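Local coordinates for protein antigen 43 (Escherichia coli, PDB 4KH3) that mediates bacterial self-association, clumping cells together in a Velcro-like manner, as the surface-displayed alpha domain of an autotransporter, at residues G90-G95 against E107-G112; G214-E219 against G233-H238. All coordinates share one frame; numbering follows the deposited sequence.

Contact 1. Residues G90-G95 against E107-G112. With MLI (malonate ion), chain C.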
loop_
_atom_site.group_PDB
_atom_site.type_symbol
_atom_site.label_atom_id
_atom_site.label_comp_id
_atom_site.label_asym_id
_atom_site.label_seq_id
_atom_site.Cartn_x
_atom_site.Cartn_y
_atom_site.Cartn_z
ATOM N N GLY A 90 -23.035 -18.902 21.024
ATOM C CA GLY A 90 -23.033 -17.473 21.236
ATOM C C GLY A 90 -23.226 -17.063 22.680
ATOM O O GLY A 90 -23.859 -17.775 23.461
ATOM N N GLN A 91 -22.673 -15.907 23.038
ATOM C CA GLN A 91 -22.991 -15.277 24.311
ATOM C C GLN A 91 -23.562 -13.891 24.051
ATOM O O GLN A 91 -22.959 -13.095 23.314
ATOM C CB GLN A 91 -21.752 -15.191 25.204
ATOM C CG GLN A 91 -21.896 -14.288 26.421
ATOM C CD GLN A 91 -20.545 -13.814 26.941
ATOM O OE1 GLN A 91 -20.005 -12.811 26.468
ATOM N NE2 GLN A 91 -19.986 -14.542 27.905
ATOM N N SER A 92 -24.736 -13.622 24.630
ATOM C CA SER A 92 -25.386 -12.314 24.533
ATOM C C SER A 92 -25.045 -11.510 25.774
ATOM O O SER A 92 -25.439 -11.873 26.892
ATOM C CB SER A 92 -26.912 -12.453 24.427
ATOM O OG SER A 92 -27.293 -13.056 23.202
ATOM N N LEU A 93 -24.332 -10.409 25.583
ATOM C CA LEU A 93 -23.685 -9.752 26.710
ATOM C C LEU A 93 -24.291 -8.398 27.036
ATOM O O LEU A 93 -24.129 -7.417 26.286
ATOM C CB LEU A 93 -22.179 -9.638 26.449
ATOM C CG LEU A 93 -21.300 -9.048 27.549
ATOM C CD1 LEU A 93 -21.351 -9.883 28.824
ATOM C CD2 LEU A 93 -19.861 -8.913 27.035
ATOM N N ASN A 94 -25.016 -8.352 28.153
ATOM C CA ASN A 94 -25.506 -7.086 28.686
ATOM C C ASN A 94 -24.787 -6.762 29.984
ATOM O O ASN A 94 -24.864 -5.645 30.484
ATOM C CB ASN A 94 -27.020 -7.109 28.872
ATOM C CG ASN A 94 -27.756 -7.421 27.584
ATOM O OD1 ASN A 94 -27.959 -6.540 26.755
ATOM N ND2 ASN A 94 -28.151 -8.682 27.405
ATOM N N GLY A 95 -24.073 -7.754 30.512
ATOM C CA GLY A 95 -23.291 -7.582 31.721
ATOM C C GLY A 95 -21.801 -7.518 31.447
ATOM O O GLY A 95 -21.349 -6.837 30.522
ATOM N N GLU A 107 -19.495 -16.786 18.829
ATOM C CA GLU A 107 -19.868 -15.394 18.767
ATOM C C GLU A 107 -20.091 -14.786 20.133
ATOM O O GLU A 107 -20.529 -15.456 21.073
ATOM C CB GLU A 107 -21.152 -15.224 17.954
ATOM C CG GLU A 107 -21.038 -15.657 16.530
ATOM C CD GLU A 107 -22.228 -15.226 15.716
ATOM O OE1 GLU A 107 -22.322 -14.027 15.387
ATOM O OE2 GLU A 107 -23.083 -16.082 15.411
ATOM N N GLN A 108 -19.807 -13.494 20.216
ATOM C CA GLN A 108 -20.096 -12.705 21.393
ATOM C C GLN A 108 -20.704 -11.403 20.926
ATOM O O GLN A 108 -20.057 -10.648 20.197
ATOM C CB GLN A 108 -18.816 -12.422 22.174
ATOM C CG GLN A 108 -19.011 -11.572 23.424
ATOM C CD GLN A 108 -17.719 -11.424 24.203
ATOM O OE1 GLN A 108 -16.707 -10.981 23.665
ATOM N NE2 GLN A 108 -17.738 -11.829 25.466
ATOM N N TRP A 109 -21.952 -11.156 21.322
ATOM C CA TRP A 109 -22.614 -9.901 21.015
ATOM C C TRP A 109 -22.609 -9.033 22.249
ATOM O O TRP A 109 -23.251 -9.357 23.252
ATOM C CB TRP A 109 -24.056 -10.124 20.550
ATOM C CG TRP A 109 -24.180 -11.119 19.441
ATOM C CD1 TRP A 109 -24.038 -10.881 18.107
ATOM C CD2 TRP A 109 -24.472 -12.519 19.573
ATOM N NE1 TRP A 109 -24.223 -12.049 17.397
ATOM C CE2 TRP A 109 -24.487 -13.060 18.270
ATOM C CE3 TRP A 109 -24.731 -13.350 20.658
ATOM C CZ2 TRP A 109 -24.753 -14.408 18.035
ATOM C CZ3 TRP A 109 -24.990 -14.691 20.419
ATOM C CH2 TRP A 109 -25.000 -15.206 19.116
ATOM N N VAL A 110 -21.876 -7.927 22.176
ATOM C CA VAL A 110 -21.781 -6.991 23.287
ATOM C C VAL A 110 -22.827 -5.905 23.116
ATOM O O VAL A 110 -22.663 -5.009 22.280
ATOM C CB VAL A 110 -20.400 -6.318 23.338
ATOM C CG1 VAL A 110 -20.236 -5.563 24.648
ATOM C CG2 VAL A 110 -19.302 -7.352 23.162
ATOM N N HIS A 111 -23.895 -5.983 23.908
ATOM C CA HIS A 111 -24.992 -5.024 23.808
ATOM C C HIS A 111 -24.706 -3.746 24.586
ATOM O O HIS A 111 -23.706 -3.662 25.312
ATOM C CB HIS A 111 -26.308 -5.678 24.262
ATOM C CG HIS A 111 -26.712 -6.846 23.415
ATOM N ND1 HIS A 111 -27.258 -6.702 22.157
ATOM C CD2 HIS A 111 -26.590 -8.182 23.618
ATOM C CE1 HIS A 111 -27.477 -7.897 21.634
ATOM N NE2 HIS A 111 -27.077 -8.807 22.497
ATOM N N GLY A 112 -25.577 -2.753 24.424
ATOM C CA GLY A 112 -25.514 -1.522 25.197
ATOM C C GLY A 112 -25.342 -1.769 26.687
ATOM O O GLY A 112 -26.127 -2.496 27.297
HETATM C C1 MLI C . -28.079 -12.774 19.556
HETATM C C2 MLI C . -29.402 -13.291 20.003
HETATM C C3 MLI C . -27.686 -11.458 20.127
HETATM O O6 MLI C . -30.332 -12.483 20.284
HETATM O O7 MLI C . -29.581 -14.532 20.102
HETATM O O8 MLI C . -27.503 -11.357 21.367
HETATM O O9 MLI C . -27.556 -10.459 19.377
HETATM O O HOH W 1 -26.717 -3.395 29.540
HETATM O O HOH W 2 -28.656 -3.552 26.216
#
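Gln91 and Gln108 lie side by side on the face that also carries Leu93 and Val110, and their amides are joined by one hydrogen bond. Gln108 NE2 donates to Gln91 OE1 at 2.7 Å, and the bond is almost straight, 177° at the hydrogen. The acceptor lies in the amide plane of Gln108, but the two amide planes are 33° apart. In both residues CG stands anti to the backbone N (chi1 179° in Gln108), which sends both chains into the interior. Gln91 NE2 is hydrogen-bonded to Gln72 OE1. Gln108 OE1 accepts from Gln127 NE2 and bonds Thr119 OG1, and Thr100 OG1 has a weak bond with Gln108 NE2. Glutamines of adjacent coils thus supply most partners. This is an internal row of hydrogen-bonded glutamines in a parallel beta-helix, the fold of the pectate-lyase-like clan. Strands 90-93 and 107-110 pair in parallel, and four backbone bonds join the segments. The first runs from Gln91 N to Glu107 O (2.9 Å), the last from His111 N to Leu93 O (2.8 Å). On the outer face, a malonate ion, probably from the crystallisation liquor, lies over one face of the Trp109 ring. Its O8 accepts from Ser92 OG at 2.5 Å and from His111 NE2 at 2.8 Å. Glu107 CB lies on the opposite face. Two waters link Gly112 O to Asn94, one at O and one at OD1.

Contact 2. Residues G214-E219 against G233-H238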
loop_
_atom_site.group_PDB
_atom_site.type_symbol
_atom_site.label_atom_id
_atom_site.label_comp_id
_atom_site.label_asym_id
_atom_site.label_seq_id
_atom_site.Cartn_x
_atom_site.Cartn_y
_atom_site.Cartn_z
ATOM N N GLY A 214 -15.738 8.914 5.003
ATOM C CA GLY A 214 -16.435 9.267 6.227
ATOM C C GLY A 214 -15.732 8.802 7.500
ATOM O O GLY A 214 -16.149 9.136 8.613
ATOM N N GLY A 215 -14.666 8.024 7.354
ATOM C CA GLY A 215 -13.923 7.565 8.515
ATOM C C GLY A 215 -12.844 8.550 8.916
ATOM O O GLY A 215 -12.347 9.314 8.089
ATOM N N THR A 216 -12.477 8.542 10.189
ATOM C CA THR A 216 -11.423 9.435 10.677
ATOM C C THR A 216 -10.453 8.660 11.567
ATOM O O THR A 216 -10.872 7.897 12.436
ATOM C CB THR A 216 -12.013 10.645 11.456
ATOM O OG1 THR A 216 -12.970 11.320 10.636
ATOM C CG2 THR A 216 -10.925 11.641 11.857
ATOM N N ALA A 217 -9.161 8.845 11.326
ATOM C CA ALA A 217 -8.120 8.253 12.160
ATOM C C ALA A 217 -7.237 9.352 12.746
ATOM O O ALA A 217 -6.669 10.168 12.015
ATOM C CB ALA A 217 -7.277 7.266 11.345
ATOM N N THR A 218 -7.131 9.379 14.067
ATOM C CA THR A 218 -6.276 10.358 14.735
ATOM C C THR A 218 -5.128 9.667 15.461
ATOM O O THR A 218 -5.311 8.616 16.071
ATOM C CB THR A 218 -7.072 11.219 15.728
ATOM O OG1 THR A 218 -7.571 10.394 16.789
ATOM C CG2 THR A 218 -8.243 11.896 15.029
ATOM N N GLU A 219 -3.944 10.263 15.378
ATOM C CA GLU A 219 -2.756 9.729 16.028
ATOM C C GLU A 219 -2.442 8.301 15.595
ATOM O O GLU A 219 -2.328 7.401 16.426
ATOM C CB GLU A 219 -2.874 9.812 17.554
ATOM C CG GLU A 219 -2.537 11.173 18.138
ATOM C CD GLU A 219 -3.747 12.081 18.226
ATOM O OE1 GLU A 219 -4.889 11.564 18.167
ATOM O OE2 GLU A 219 -3.553 13.308 18.358
ATOM N N GLY A 233 -12.480 10.541 0.674
ATOM C CA GLY A 233 -13.452 10.873 1.703
ATOM C C GLY A 233 -13.013 10.485 3.100
ATOM O O GLY A 233 -13.709 10.758 4.073
ATOM N N GLY A 234 -11.859 9.832 3.203
ATOM C CA GLY A 234 -11.287 9.512 4.497
ATOM C C GLY A 234 -10.415 10.640 5.035
ATOM O O GLY A 234 -9.886 11.459 4.280
ATOM N N THR A 235 -10.234 10.662 6.349
ATOM C CA THR A 235 -9.494 11.724 6.990
ATOM C C THR A 235 -8.511 11.146 7.991
ATOM O O THR A 235 -8.841 10.230 8.751
ATOM C CB THR A 235 -10.464 12.698 7.720
ATOM O OG1 THR A 235 -11.464 13.149 6.802
ATOM C CG2 THR A 235 -9.724 13.900 8.266
ATOM N N ALA A 236 -7.302 11.688 7.996
ATOM C CA ALA A 236 -6.331 11.381 9.036
ATOM C C ALA A 236 -5.781 12.677 9.610
ATOM O O ALA A 236 -5.537 13.636 8.880
ATOM C CB ALA A 236 -5.200 10.537 8.485
ATOM N N ALA A 237 -5.588 12.703 10.921
ATOM C CA ALA A 237 -4.959 13.844 11.580
ATOM C C ALA A 237 -3.934 13.315 12.563
ATOM O O ALA A 237 -4.227 12.391 13.324
ATOM C CB ALA A 237 -5.999 14.685 12.300
ATOM N N HIS A 238 -2.737 13.888 12.532
ATOM C CA HIS A 238 -1.661 13.505 13.435
ATOM C C HIS A 238 -1.137 12.117 13.127
ATOM O O HIS A 238 -1.115 11.242 13.974
ATOM C CB HIS A 238 -2.079 13.652 14.913
ATOM C CG HIS A 238 -2.442 15.056 15.283
ATOM N ND1 HIS A 238 -3.735 15.439 15.584
ATOM C CD2 HIS A 238 -1.694 16.182 15.343
ATOM C CE1 HIS A 238 -3.757 16.733 15.844
ATOM N NE2 HIS A 238 -2.531 17.209 15.700
HETATM O O HOH W 3 -13.590 11.425 6.741
#
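The His238 ring and the Glu219 carboxylate are the flat groups here, and their planes are only 12° apart. The two side chains lie alongside each other and point the same way. Glu219 OE2 approaches the ring obliquely, 3.5 Å from His238 ND1. Glu219 gets there by a bend in its chain: chi2 is 90°, which brings the carboxylate in beside His238. A malonate ion, probably from the crystallisation liquor, comes within about 3 Å of the His238 side chain. Thr218 OG1 lies near Glu219 OE1, but that bond is weak and not settled; its stronger partner is His200 ND1.

Most of the rest is backbone pairing. Strands 216-218 and 235-237 run parallel as equivalent strands of successive beta-helix coils. Thr235 N donates to Gly215 O (3.1 Å), Ala217 N to Thr235 O (2.9 Å), Ala237 N to Ala217 O (3.0 Å) and Glu219 N to Ala237 O (3.0 Å). Ala217 and Ala236 face the interior, where both meet Gln228. Thr216 and Thr235 stand side by side on the other face. At the glycine end, Gly214 N donates to Gly233 O (2.9 Å) from above its carbonyl plane, 59° out of it. A water donates to Gly215 O and Gly233 O and accepts from Thr235 OG1 at 2.7 Å. It therefore ties both segments together where strand pairing begins. Gly214 and Gly233 share a backbone shape with positive phi, so the same turn recurs in both coils.

Main-chain bonds thus do most of the joining, while Glu219 and His238 meet at the corner end. If His238 is protonated, the nearby carboxylate would probably stabilise its charge.

How the contacts relate
Following the chain from the N terminus, contact 1 comes first. Strand 90-93 leads through strands 96-98 and 101-102 and returns at 107-110, so the contact closes one coil of the beta-helix. Contact 2 does the same further along: from 214-219 the chain passes through strand 227-230 and comes back at 233-238. The two loops are in series and neither nest nor cross. The centres of contact 1 and contact 2 are about 29 Å apart, and the two do not touch. They also serve different rows of strands. Strand 227-230 belongs to the row of 90-93 and 107-110, whereas contact 2 joins the row that includes 96-98 and 115-117.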